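Local coordinates for xylose isomerase domain protein (Alicyclobacillus acidocaldarius subsp. acidocaldarius, PDB 3U0H) that is probably an isomerase with a xylose isomerase-like TIM-barrel fold, its substrate not established, at residues L140-P145 with Q157-L162; P145-H150 with D215-K220; L177-H182 with Y203-D208; R221-D226 with A249-E254. All blocks are in the same frame, centred on the assembly; numbering follows the deposited sequence.

Contact 1. Residues L140-P145 with Q157-L162; sequences LEYVGP and QSLADL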
loop_
_atom_site.group_PDB
_atom_site.type_symbol
_atom_site.label_atom_id
_atom_site.label_comp_id
_atom_site.label_asym_id
_atom_site.label_seq_id
_atom_site.Cartn_x
_atom_site.Cartn_y
_atom_site.Cartn_z
ATOM N N LEU A 140 -12.794 11.440 12.346
ATOM C CA LEU A 140 -14.071 10.771 12.429
ATOM C C LEU A 140 -14.610 11.150 13.789
ATOM O O LEU A 140 -13.956 10.939 14.801
ATOM C CB LEU A 140 -13.863 9.248 12.326
ATOM C CG LEU A 140 -13.361 8.761 11.005
ATOM C CD1 LEU A 140 -13.187 7.243 10.898
ATOM C CD2 LEU A 140 -14.252 9.244 9.855
ATOM N N GLU A 141 -15.780 11.745 13.803
ATOM C CA GLU A 141 -16.462 12.046 15.032
ATOM C C GLU A 141 -17.211 10.870 15.669
ATOM O O GLU A 141 -18.256 10.471 15.171
ATOM C CB GLU A 141 -17.427 13.210 14.792
ATOM C CG GLU A 141 -18.096 13.705 16.068
ATOM C CD GLU A 141 -19.019 14.902 15.809
ATOM O OE1 GLU A 141 -19.199 15.342 14.649
ATOM O OE2 GLU A 141 -19.553 15.425 16.795
ATOM N N TYR A 142 -16.703 10.330 16.787
ATOM C CA TYR A 142 -17.481 9.355 17.595
ATOM C C TYR A 142 -18.593 10.113 18.322
ATOM O O TYR A 142 -18.367 11.189 18.833
ATOM C CB TYR A 142 -16.618 8.564 18.582
ATOM C CG TYR A 142 -15.863 9.367 19.640
ATOM C CD1 TYR A 142 -14.646 10.006 19.359
ATOM C CD2 TYR A 142 -16.323 9.418 20.943
ATOM C CE1 TYR A 142 -13.974 10.728 20.350
ATOM C CE2 TYR A 142 -15.667 10.120 21.912
ATOM C CZ TYR A 142 -14.491 10.753 21.639
ATOM O OH TYR A 142 -13.903 11.449 22.669
ATOM N N VAL A 143 -19.783 9.538 18.343
ATOM C CA VAL A 143 -20.974 10.191 18.863
ATOM C C VAL A 143 -21.415 9.452 20.142
ATOM O O VAL A 143 -21.649 8.232 20.139
ATOM C CB VAL A 143 -22.029 10.188 17.750
ATOM C CG1 VAL A 143 -23.447 10.569 18.220
ATOM C CG2 VAL A 143 -21.496 11.046 16.587
ATOM N N GLY A 144 -21.476 10.196 21.246
ATOM C CA GLY A 144 -21.690 9.623 22.590
ATOM C C GLY A 144 -23.111 9.554 23.182
ATOM O O GLY A 144 -23.348 8.723 24.030
ATOM N N PRO A 145 -24.053 10.425 22.767
ATOM C CA PRO A 145 -25.328 10.390 23.467
ATOM C C PRO A 145 -26.200 9.127 23.278
ATOM O O PRO A 145 -26.240 8.534 22.203
ATOM C CB PRO A 145 -26.062 11.606 22.931
ATOM C CG PRO A 145 -24.995 12.532 22.561
ATOM C CD PRO A 145 -23.922 11.661 21.994
ATOM N N GLN A 157 -19.348 4.235 19.836
ATOM C CA GLN A 157 -19.963 5.066 20.912
ATOM C C GLN A 157 -18.970 5.749 21.814
ATOM O O GLN A 157 -19.349 6.375 22.835
ATOM C CB GLN A 157 -20.901 4.216 21.759
ATOM C CG GLN A 157 -22.083 3.724 20.934
ATOM C CD GLN A 157 -22.887 2.660 21.613
ATOM O OE1 GLN A 157 -22.727 2.385 22.801
ATOM N NE2 GLN A 157 -23.791 2.069 20.857
ATOM N N SER A 158 -17.717 5.739 21.368
ATOM C CA SER A 158 -16.622 6.199 22.186
ATOM C C SER A 158 -15.319 6.228 21.417
ATOM O O SER A 158 -15.164 5.578 20.377
ATOM C CB SER A 158 -16.424 5.232 23.352
ATOM O OG SER A 158 -15.824 4.007 22.856
ATOM N N LEU A 159 -14.371 6.949 21.982
ATOM C CA LEU A 159 -13.039 6.991 21.456
ATOM C C LEU A 159 -12.385 5.604 21.401
ATOM O O LEU A 159 -11.736 5.289 20.432
ATOM C CB LEU A 159 -12.194 7.919 22.317
ATOM C CG LEU A 159 -10.734 7.984 21.919
ATOM C CD1 LEU A 159 -10.676 8.435 20.418
ATOM C CD2 LEU A 159 -9.935 8.892 22.875
ATOM N N ALA A 160 -12.544 4.805 22.436
ATOM C CA ALA A 160 -11.992 3.401 22.469
ATOM C C ALA A 160 -12.547 2.588 21.296
ATOM O O ALA A 160 -11.826 1.900 20.598
ATOM C CB ALA A 160 -12.270 2.669 23.828
ATOM N N ASP A 161 -13.842 2.700 21.064
ATOM C CA ASP A 161 -14.460 2.055 19.896
ATOM C C ASP A 161 -13.839 2.565 18.584
ATOM O O ASP A 161 -13.480 1.773 17.700
ATOM C CB ASP A 161 -15.964 2.334 19.820
ATOM C CG ASP A 161 -16.779 1.630 20.894
ATOM O OD1 ASP A 161 -16.218 0.868 21.695
ATOM O OD2 ASP A 161 -18.002 1.916 20.938
ATOM N N LEU A 162 -13.777 3.890 18.456
ATOM C CA LEU A 162 -13.209 4.496 17.268
ATOM C C LEU A 162 -11.790 3.999 16.989
ATOM O O LEU A 162 -11.440 3.782 15.820
ATOM C CB LEU A 162 -13.196 6.019 17.359
ATOM C CG LEU A 162 -12.606 6.767 16.129
ATOM C CD1 LEU A 162 -13.315 6.399 14.841
ATOM C CD2 LEU A 162 -12.648 8.307 16.336
#
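Leu140 and Tyr142 pack against Leu159 and Leu162 in a buried, largely apolar contact between the C-terminal end of barrel strand 137-141 and the first turn of helix 159-169. Tyr142 carries most of it. Its CG sits between the backbone N and the carbonyl carbon (chi1 60°), which lays the ring flat against the start of the helix. Leu159 N hangs over one face near the rim, 3.3 Å from Tyr142 CD2, and Leu159 CB makes a CH-pi contact on the ring, 4.0 Å from the centroid of Tyr142. Glu188 takes both the Tyr142 hydroxyl and the backbone N-H of Leu159 and so ties ring and helix start to one carboxylate. Leu162 divides its two methyls between Leu140 and Tyr142: CD1 lies 3.8 Å from Leu140 CB, while CD2 reaches Leu140 O at 3.3 Å and meets Tyr142 CD1 obliquely. On the helix side, Ser158 is the N-cap, its OG accepting from Asp161 N at 3.0 Å. Asp161 OD2 in turn receives Gln157 N at 2.9 Å, and its OD1 makes a salt bridge to Arg115 of the second subunit. The strand, its long loop and the helix that folds back outside it form the beta-alpha half of a beta-alpha-beta crossover, the repeating element of a TIM barrel.

Contact 2. Residues P145-H150 with D215-K220; sequences PHHLRH and DAHDGK. With EDO (1,2-ethanediol), chain D.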
loop_
_atom_site.group_PDB
_atom_site.type_symbol
_atom_site.label_atom_id
_atom_site.label_comp_id
_atom_site.label_asym_id
_atom_site.label_seq_id
_atom_site.Cartn_x
_atom_site.Cartn_y
_atom_site.Cartn_z
ATOM N N PRO A 145 -24.053 10.425 22.767
ATOM C CA PRO A 145 -25.328 10.390 23.467
ATOM C C PRO A 145 -26.200 9.127 23.278
ATOM O O PRO A 145 -26.240 8.534 22.203
ATOM C CB PRO A 145 -26.062 11.606 22.931
ATOM C CG PRO A 145 -24.995 12.532 22.561
ATOM C CD PRO A 145 -23.922 11.661 21.994
ATOM N N HIS A 146 -26.945 8.799 24.344
ATOM C CA HIS A 146 -27.444 7.439 24.542
ATOM C C HIS A 146 -28.667 7.199 23.759
ATOM O O HIS A 146 -28.909 6.076 23.352
ATOM C CB HIS A 146 -27.664 7.128 26.019
ATOM C CG HIS A 146 -26.398 7.072 26.872
ATOM N ND1 HIS A 146 -26.245 6.180 27.866
ATOM C CD2 HIS A 146 -25.242 7.852 26.869
ATOM C CE1 HIS A 146 -25.055 6.356 28.460
ATOM N NE2 HIS A 146 -24.438 7.387 27.857
ATOM N N HIS A 147 -29.429 8.252 23.507
ATOM C CA HIS A 147 -30.682 8.140 22.769
ATOM C C HIS A 147 -30.425 7.723 21.338
ATOM O O HIS A 147 -31.347 7.323 20.662
ATOM C CB HIS A 147 -31.486 9.441 22.837
ATOM C CG HIS A 147 -30.829 10.601 22.144
ATOM N ND1 HIS A 147 -31.072 10.901 20.851
ATOM C CD2 HIS A 147 -29.892 11.523 22.595
ATOM C CE1 HIS A 147 -30.296 11.971 20.475
ATOM N NE2 HIS A 147 -29.598 12.372 21.553
ATOM N N LEU A 148 -29.163 7.778 20.861
ATOM C CA LEU A 148 -28.849 7.346 19.478
ATOM C C LEU A 148 -28.402 5.890 19.439
ATOM O O LEU A 148 -28.101 5.352 18.362
ATOM C CB LEU A 148 -27.822 8.277 18.843
ATOM C CG LEU A 148 -28.258 9.745 18.671
ATOM C CD1 LEU A 148 -27.039 10.596 18.256
ATOM C CD2 LEU A 148 -29.415 9.993 17.686
ATOM N N ARG A 149 -28.443 5.214 20.591
ATOM C CA ARG A 149 -28.021 3.789 20.652
ATOM C C ARG A 149 -29.063 2.677 20.531
ATOM O O ARG A 149 -28.727 1.508 20.722
ATOM C CB ARG A 149 -27.294 3.552 21.943
ATOM C CG ARG A 149 -26.180 4.528 22.203
ATOM C CD ARG A 149 -25.405 4.195 23.460
ATOM N NE ARG A 149 -24.439 5.254 23.719
ATOM C CZ ARG A 149 -23.583 5.296 24.723
ATOM N NH1 ARG A 149 -23.541 4.331 25.621
ATOM N NH2 ARG A 149 -22.768 6.333 24.828
ATOM N N HIS A 150 -30.299 2.996 20.168
ATOM C CA HIS A 150 -31.390 2.027 20.340
ATOM C C HIS A 150 -31.862 1.337 19.099
ATOM O O HIS A 150 -32.848 0.592 19.136
ATOM C CB HIS A 150 -32.542 2.680 21.097
ATOM C CG HIS A 150 -32.102 3.262 22.419
ATOM N ND1 HIS A 150 -31.433 2.536 23.333
ATOM C CD2 HIS A 150 -32.202 4.554 22.940
ATOM C CE1 HIS A 150 -31.115 3.306 24.380
ATOM N NE2 HIS A 150 -31.597 4.547 24.147
ATOM N N ASP A 215 -28.393 11.315 29.832
ATOM C CA ASP A 215 -29.584 12.080 29.493
ATOM C C ASP A 215 -29.388 13.062 28.331
ATOM O O ASP A 215 -30.322 13.323 27.518
ATOM C CB ASP A 215 -30.028 12.869 30.729
ATOM C CG ASP A 215 -30.381 11.970 31.936
ATOM O OD1 ASP A 215 -30.734 10.790 31.697
ATOM O OD2 ASP A 215 -30.309 12.465 33.110
ATOM N N ALA A 216 -28.169 13.599 28.247
ATOM C CA ALA A 216 -27.891 14.687 27.348
ATOM C C ALA A 216 -28.336 14.313 25.921
ATOM O O ALA A 216 -28.154 13.157 25.476
ATOM C CB ALA A 216 -26.419 15.087 27.435
ATOM N N HIS A 217 -29.026 15.253 25.261
ATOM C CA HIS A 217 -29.495 15.062 23.879
ATOM C C HIS A 217 -28.624 15.766 22.876
ATOM O O HIS A 217 -28.315 16.937 23.019
ATOM C CB HIS A 217 -30.923 15.518 23.724
ATOM C CG HIS A 217 -31.600 14.997 22.477
ATOM N ND1 HIS A 217 -31.290 15.453 21.232
ATOM C CD2 HIS A 217 -32.662 14.089 22.313
ATOM C CE1 HIS A 217 -32.095 14.839 20.310
ATOM N NE2 HIS A 217 -32.927 14.003 20.976
ATOM N N ASP A 218 -28.253 15.028 21.845
ATOM C CA ASP A 218 -27.331 15.457 20.815
ATOM C C ASP A 218 -27.699 16.732 20.138
ATOM O O ASP A 218 -26.805 17.461 19.668
ATOM C CB ASP A 218 -27.232 14.370 19.757
ATOM C CG ASP A 218 -26.192 14.645 18.761
ATOM O OD1 ASP A 218 -25.006 14.794 19.125
ATOM O OD2 ASP A 218 -26.561 14.724 17.590
ATOM N N GLY A 219 -29.005 16.975 20.106
ATOM C CA GLY A 219 -29.647 18.004 19.296
ATOM C C GLY A 219 -30.038 19.203 20.137
ATOM O O GLY A 219 -30.520 20.177 19.599
ATOM N N LYS A 220 -29.818 19.118 21.448
ATOM C CA LYS A 220 -30.252 20.131 22.437
ATOM C C LYS A 220 -29.098 20.565 23.384
ATOM O O LYS A 220 -29.097 20.247 24.558
ATOM C CB LYS A 220 -31.425 19.577 23.274
ATOM C CG LYS A 220 -32.522 19.010 22.410
ATOM C CD LYS A 220 -33.739 18.505 23.178
ATOM C CE LYS A 220 -34.503 17.473 22.353
ATOM N NZ LYS A 220 -35.449 16.665 23.164
HETATM C C1 EDO D . -23.410 15.293 14.756
HETATM O O1 EDO D . -24.682 15.944 14.702
HETATM C C2 EDO D . -23.611 14.087 15.660
HETATM O O2 EDO D . -23.322 14.476 17.005
HETATM O O HOH W 1 -26.815 10.821 26.574
#
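His147 and His217 form a face-to-face stack, their centroids 3.7 Å apart and their planes only 13° from parallel. A chi1 of 66°, with CG between the backbone N and the carbonyl carbon, places the His147 ring over His217. The far face of His217 is covered by CE of Lys220, so this ring lies between an aromatic and an aliphatic neighbour. Hydrogen bonds fix how both rings are turned. Asp218 N donates almost straight to His147 NE2, at 3.0 Å and close to the ring plane, and Gly219 N donates to His217 ND1, also at 3.0 Å, within the type I turn from His217 to Lys220. A water bridges the backbones, accepting from His146 N and donating to Ala216 O. Apolar contacts fill in beside the stack: Asp218 CB lies 4.0 Å from Pro145 CG and 4.1 Å from Leu148 CD1. Beyond CB, Asp218 OD1 accepts from O2 of a 1,2-ethanediol, probably from the crystallisation liquor, at 2.7 Å and makes a salt bridge with Arg221. The contact thus joins the loops following strands 137-141 and 201-206, and both rest on helix 180-185: Pro145 on His182 and Thr185, Ala216 on Tyr181, Asp218 on His182.

Contact 3. Residues L177-H182 with Y203-D208; sequences LVDSYH and YVHIND. With EDO (1,2-ethanediol), chain D.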
loop_
_atom_site.group_PDB
_atom_site.type_symbol
_atom_site.label_atom_id
_atom_site.label_comp_id
_atom_site.label_asym_id
_atom_site.label_seq_id
_atom_site.Cartn_x
_atom_site.Cartn_y
_atom_site.Cartn_z
ATOM N N LEU A 177 -12.308 13.490 15.348
ATOM C CA LEU A 177 -12.878 14.822 15.644
ATOM C C LEU A 177 -13.373 14.598 17.058
ATOM O O LEU A 177 -14.225 13.761 17.256
ATOM C CB LEU A 177 -14.057 15.151 14.682
ATOM C CG LEU A 177 -14.608 16.603 14.592
ATOM C CD1 LEU A 177 -15.734 16.668 13.538
ATOM C CD2 LEU A 177 -15.186 17.055 15.941
ATOM N N VAL A 178 -12.853 15.340 18.019
ATOM C CA VAL A 178 -13.209 15.179 19.373
ATOM C C VAL A 178 -14.158 16.291 19.801
ATOM O O VAL A 178 -13.774 17.457 19.883
ATOM C CB VAL A 178 -11.950 15.249 20.283
ATOM C CG1 VAL A 178 -12.382 15.045 21.740
ATOM C CG2 VAL A 178 -10.911 14.220 19.865
ATOM N N ASP A 179 -15.383 15.925 20.159
ATOM C CA ASP A 179 -16.417 16.899 20.587
ATOM C C ASP A 179 -16.630 16.772 22.103
ATOM O O ASP A 179 -16.774 15.663 22.551
ATOM C CB ASP A 179 -17.690 16.532 19.849
ATOM C CG ASP A 179 -18.821 17.536 20.062
ATOM O OD1 ASP A 179 -19.054 17.959 21.233
ATOM O OD2 ASP A 179 -19.495 17.862 19.021
ATOM N N SER A 180 -16.701 17.854 22.891
ATOM C CA SER A 180 -16.828 17.673 24.336
ATOM C C SER A 180 -18.085 16.950 24.654
ATOM O O SER A 180 -18.193 16.294 25.681
ATOM C CB SER A 180 -16.869 19.022 25.078
ATOM O OG SER A 180 -17.575 19.932 24.262
ATOM N N TYR A 181 -19.076 17.114 23.797
ATOM C CA TYR A 181 -20.408 16.626 24.092
ATOM C C TYR A 181 -20.340 15.097 24.126
ATOM O O TYR A 181 -21.034 14.440 24.904
ATOM C CB TYR A 181 -21.411 17.114 23.037
ATOM C CG TYR A 181 -22.802 17.255 23.542
ATOM C CD1 TYR A 181 -23.215 18.399 24.219
ATOM C CD2 TYR A 181 -23.727 16.246 23.365
ATOM C CE1 TYR A 181 -24.530 18.523 24.681
ATOM C CE2 TYR A 181 -25.012 16.347 23.861
ATOM C CZ TYR A 181 -25.406 17.494 24.511
ATOM O OH TYR A 181 -26.710 17.630 24.979
ATOM N N HIS A 182 -19.481 14.552 23.274
ATOM C CA HIS A 182 -19.382 13.098 23.107
ATOM C C HIS A 182 -18.426 12.502 24.072
ATOM O O HIS A 182 -18.607 11.370 24.477
ATOM C CB HIS A 182 -18.935 12.807 21.706
ATOM C CG HIS A 182 -19.935 13.251 20.694
ATOM N ND1 HIS A 182 -21.254 13.200 20.939
ATOM C CD2 HIS A 182 -19.781 13.822 19.440
ATOM C CE1 HIS A 182 -21.905 13.679 19.886
ATOM N NE2 HIS A 182 -21.004 14.044 18.957
ATOM N N TYR A 203 -9.661 17.655 14.714
ATOM C CA TYR A 203 -10.481 18.819 14.852
ATOM C C TYR A 203 -11.290 18.659 16.135
ATOM O O TYR A 203 -11.466 17.567 16.635
ATOM C CB TYR A 203 -11.349 18.987 13.573
ATOM C CG TYR A 203 -12.221 20.249 13.438
ATOM C CD1 TYR A 203 -11.695 21.514 13.664
ATOM C CD2 TYR A 203 -13.562 20.159 13.036
ATOM C CE1 TYR A 203 -12.491 22.644 13.558
ATOM C CE2 TYR A 203 -14.368 21.301 12.877
ATOM C CZ TYR A 203 -13.825 22.531 13.148
ATOM O OH TYR A 203 -14.584 23.680 13.024
ATOM N N VAL A 204 -11.716 19.772 16.699
ATOM C CA VAL A 204 -12.244 19.775 18.036
ATOM C C VAL A 204 -13.521 20.586 18.093
ATOM O O VAL A 204 -13.611 21.671 17.491
ATOM C CB VAL A 204 -11.198 20.344 19.005
ATOM C CG1 VAL A 204 -11.791 20.487 20.402
ATOM C CG2 VAL A 204 -9.967 19.432 18.982
ATOM N N HIS A 205 -14.539 20.032 18.753
ATOM C CA HIS A 205 -15.744 20.782 19.062
ATOM C C HIS A 205 -15.849 20.960 20.550
ATOM O O HIS A 205 -15.569 20.026 21.322
ATOM C CB HIS A 205 -17.006 20.047 18.630
ATOM C CG HIS A 205 -17.232 19.943 17.140
ATOM N ND1 HIS A 205 -18.112 19.059 16.619
ATOM C CD2 HIS A 205 -16.689 20.622 16.074
ATOM C CE1 HIS A 205 -18.144 19.190 15.280
ATOM N NE2 HIS A 205 -17.256 20.132 14.947
ATOM N N ILE A 206 -16.348 22.144 20.940
ATOM C CA ILE A 206 -16.705 22.470 22.313
ATOM C C ILE A 206 -18.201 22.945 22.476
ATOM O O ILE A 206 -18.800 23.445 21.546
ATOM C CB ILE A 206 -15.651 23.484 22.839
ATOM C CG1 ILE A 206 -15.619 23.485 24.363
ATOM C CG2 ILE A 206 -15.842 24.855 22.214
ATOM C CD1 ILE A 206 -14.357 24.055 24.977
ATOM N N ASN A 207 -18.787 22.761 23.667
ATOM C CA ASN A 207 -20.242 22.976 23.953
ATOM C C ASN A 207 -20.457 22.514 25.387
ATOM O O ASN A 207 -19.478 22.180 26.082
ATOM C CB ASN A 207 -21.158 22.182 22.979
ATOM C CG ASN A 207 -20.622 20.786 22.747
ATOM O OD1 ASN A 207 -20.459 20.032 23.723
ATOM N ND2 ASN A 207 -20.201 20.490 21.511
ATOM N N ASP A 208 -21.717 22.492 25.835
ATOM C CA ASP A 208 -22.057 22.170 27.229
ATOM C C ASP A 208 -23.448 21.561 27.401
ATOM O O ASP A 208 -24.198 21.475 26.462
ATOM C CB ASP A 208 -21.931 23.430 28.118
ATOM C CG ASP A 208 -21.189 23.165 29.421
ATOM O OD1 ASP A 208 -21.299 22.030 29.942
ATOM O OD2 ASP A 208 -20.504 24.103 29.918
HETATM C C1 EDO D . -23.410 15.293 14.756
HETATM O O1 EDO D . -24.682 15.944 14.702
HETATM C C2 EDO D . -23.611 14.087 15.660
HETATM O O2 EDO D . -23.322 14.476 17.005
#
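Asp179, the last residue of its strand, is held by both His205 and Asn207 of the neighbouring strand and its extension, while also serving as N-cap of the helix that follows immediately. With CG anti to the backbone N (chi1 -174°), its carboxylate lies among these donors. Asn207 ND2 and Tyr181 N both donate to Asp179 OD1, at 2.8 Å and 2.7 Å, arriving from opposite faces of the carboxylate. The other oxygen, OD2, accepts from His205 ND1 at 3.0 Å. It is met from above the carboxylate plane, yet lies near the plane of the His205 ring; the two planes stand 87° apart. Arg221 adds a salt bridge to the same oxygen. Leu177 supports the histidine from one side: its CD2 sits over the centre of the His205 ring, 3.6 Å from the centroid, as a CH-pi contact. Asn207 is held at both ends of its amide, for Ser180 OG donates to Asn207 OD1 at 2.9 Å, approaching from above the carbonyl plane, while the edge of the Tyr181 ring faces that same oxygen. Beneath this network lies regular parallel pairing. Val178 N bonds to Tyr203 O at 3.0 Å and His205 N to Val178 O at 2.9 Å, and Ser180 N continues the pattern by bonding to His205 O. His182, in the first turn of the helix, donates from NE2 to O2 of the bound 1,2-ethanediol. The two strands are neighbours in the barrel, flanked by strand 137-141 beside Leu177 and by strand 246-249 beside Val204 and Ile206, while helix 231-241 packs on Val178, Ser180 and Val204.

Contact 4. Residues R221-D226 with A249-E254; sequences RLLPGD and AEVLHE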
loop_
_atom_site.group_PDB
_atom_site.type_symbol
_atom_site.label_atom_id
_atom_site.label_comp_id
_atom_site.label_asym_id
_atom_site.label_seq_id
_atom_site.Cartn_x
_atom_site.Cartn_y
_atom_site.Cartn_z
ATOM N N ARG A 221 -28.109 21.251 22.812
ATOM C CA ARG A 221 -26.880 21.632 23.478
ATOM C C ARG A 221 -26.865 23.103 23.955
ATOM O O ARG A 221 -27.695 23.930 23.598
ATOM C CB ARG A 221 -25.670 21.406 22.530
ATOM C CG ARG A 221 -25.608 20.053 21.779
ATOM C CD ARG A 221 -24.255 19.838 21.100
ATOM N NE ARG A 221 -24.241 18.572 20.409
ATOM C CZ ARG A 221 -23.211 18.113 19.704
ATOM N NH1 ARG A 221 -22.105 18.858 19.575
ATOM N NH2 ARG A 221 -23.286 16.911 19.143
ATOM N N LEU A 222 -25.893 23.417 24.789
ATOM C CA LEU A 222 -25.783 24.744 25.397
ATOM C C LEU A 222 -24.436 25.368 24.967
ATOM O O LEU A 222 -23.542 24.681 24.407
ATOM C CB LEU A 222 -25.865 24.599 26.904
ATOM C CG LEU A 222 -27.187 24.224 27.575
ATOM C CD1 LEU A 222 -27.058 24.423 29.084
ATOM C CD2 LEU A 222 -28.365 25.044 27.055
ATOM N N LEU A 223 -24.323 26.668 25.202
ATOM C CA LEU A 223 -23.114 27.407 24.932
ATOM C C LEU A 223 -22.031 26.951 25.848
ATOM O O LEU A 223 -22.300 26.770 27.040
ATOM C CB LEU A 223 -23.304 28.882 25.221
ATOM C CG LEU A 223 -24.417 29.585 24.452
ATOM C CD1 LEU A 223 -24.392 31.095 24.787
ATOM C CD2 LEU A 223 -24.262 29.285 22.959
ATOM N N PRO A 224 -20.788 26.831 25.326
ATOM C CA PRO A 224 -19.659 26.497 26.212
ATOM C C PRO A 224 -19.710 27.300 27.512
ATOM O O PRO A 224 -19.847 28.529 27.476
ATOM C CB PRO A 224 -18.444 26.907 25.398
ATOM C CG PRO A 224 -18.907 26.842 23.981
ATOM C CD PRO A 224 -20.326 27.298 24.008
ATOM N N GLY A 225 -19.652 26.603 28.645
ATOM C CA GLY A 225 -19.716 27.255 29.933
ATOM C C GLY A 225 -21.087 27.544 30.563
ATOM O O GLY A 225 -21.136 28.038 31.686
ATOM N N ASP A 226 -22.201 27.258 29.901
ATOM C CA ASP A 226 -23.510 27.377 30.603
ATOM C C ASP A 226 -23.956 26.065 31.317
ATOM O O ASP A 226 -25.003 26.000 31.912
ATOM C CB ASP A 226 -24.566 27.867 29.631
ATOM C CG ASP A 226 -24.330 29.310 29.169
ATOM O OD1 ASP A 226 -23.717 30.096 29.918
ATOM O OD2 ASP A 226 -24.787 29.676 28.056
ATOM N N ALA A 249 -17.277 26.023 18.532
ATOM C CA ALA A 249 -18.458 25.861 19.382
ATOM C C ALA A 249 -19.636 25.376 18.534
ATOM O O ALA A 249 -20.437 26.196 18.050
ATOM C CB ALA A 249 -18.795 27.157 20.075
ATOM N N GLU A 250 -19.710 24.061 18.319
ATOM C CA GLU A 250 -20.889 23.401 17.679
ATOM C C GLU A 250 -21.979 23.219 18.744
ATOM O O GLU A 250 -21.897 22.302 19.577
ATOM C CB GLU A 250 -20.555 22.045 17.013
ATOM C CG GLU A 250 -21.766 21.442 16.225
ATOM C CD GLU A 250 -21.516 20.112 15.498
ATOM O OE1 GLU A 250 -21.282 19.055 16.138
ATOM O OE2 GLU A 250 -21.610 20.105 14.249
ATOM N N VAL A 251 -22.974 24.114 18.729
ATOM C CA VAL A 251 -24.053 24.097 19.717
ATOM C C VAL A 251 -25.353 23.756 19.008
ATOM O O VAL A 251 -26.140 24.646 18.720
ATOM C CB VAL A 251 -24.121 25.413 20.506
ATOM C CG1 VAL A 251 -25.270 25.385 21.494
ATOM C CG2 VAL A 251 -22.799 25.629 21.249
ATOM N N LEU A 252 -25.530 22.476 18.657
ATOM C CA LEU A 252 -26.720 22.069 17.940
ATOM C C LEU A 252 -27.908 22.366 18.865
ATOM O O LEU A 252 -27.802 22.195 20.060
ATOM C CB LEU A 252 -26.685 20.586 17.530
ATOM C CG LEU A 252 -25.509 20.133 16.648
ATOM C CD1 LEU A 252 -25.653 18.657 16.291
ATOM C CD2 LEU A 252 -25.392 20.911 15.351
ATOM N N HIS A 253 -29.011 22.852 18.320
ATOM C CA HIS A 253 -30.166 23.230 19.138
ATOM C C HIS A 253 -31.447 23.118 18.326
ATOM O O HIS A 253 -31.421 23.274 17.092
ATOM C CB HIS A 253 -29.961 24.648 19.640
ATOM C CG HIS A 253 -29.771 25.647 18.533
ATOM N ND1 HIS A 253 -28.584 25.821 17.915
ATOM C CD2 HIS A 253 -30.696 26.503 17.885
ATOM C CE1 HIS A 253 -28.717 26.762 16.949
ATOM N NE2 HIS A 253 -30.015 27.178 16.927
ATOM N N GLU A 254 -32.582 22.830 18.972
ATOM C CA GLU A 254 -33.875 22.687 18.221
ATOM C C GLU A 254 -34.688 23.983 18.176
ATOM O O GLU A 254 -35.557 24.174 17.301
ATOM C CB GLU A 254 -34.738 21.570 18.826
ATOM C CG GLU A 254 -34.135 20.186 18.662
ATOM C CD GLU A 254 -35.077 19.050 19.068
ATOM O OE1 GLU A 254 -36.236 19.284 19.545
ATOM O OE2 GLU A 254 -34.625 17.894 18.882
#
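Arg221 and Leu252 run side by side, pointing the same way, where the loops after the last two strands of the TIM barrel meet. Their backbones are tied by Arg221 N donating to Leu252 O at 2.9 Å. With its chain extended from CG to NE, Arg221 reaches along the other loop until Leu252 CD1 lies over one face of the guanidinium, 4.1 Å from NH2. Glu250 crosses it obliquely, the carboxylate turned 76° from the guanidinium plane. The salt bridge between Arg221 NH1 and Glu250 OE1, at 3.5 Å, is one of charge alone, because OE1 lies well out of the guanidinium plane and no N-H points at it; NH1 adds a weak bond to Glu250 O. Stronger partners of the arginine lie elsewhere, Asp218 at NH2 and Asp179 at NH1, with Tyr181 adding a cation-pi contact. Val251 spreads its methyls against the opposing backbone, CG2 coming 3.4 Å from Leu222 O. Farther along, Pro224 CG touches Ala249 CB, 3.9 Å apart, just as the chain enters the type II turn from Leu223 to Asp226. Val251 is also tied to its own loop: His253 ND1 donates to Val251 O at 2.8 Å, nearly straight and in the carbonyl plane.

Overall arrangement
Contacts 1 and 3 are buried and hold adjoining parts of the barrel: helix 159-169 of contact 1 leads into strand 174-179 of contact 3, which pairs with strand 137-141. Contact 1 is chiefly apolar, whereas contact 3 is a dense polar network at the strand ends. Contacts 2 and 4 join loops nearer the surface, one through stacked rings and a water, the other through an arginine and small apolar groups. Pro145 belongs to both contacts 1 and 2. Arg221 of contact 4 bridges Asp179 of contact 3 and Asp218 of contact 2, and a bound 1,2-ethanediol links contacts 2 and 3 at the barrel end where TIM-barrel enzymes carry their active sites.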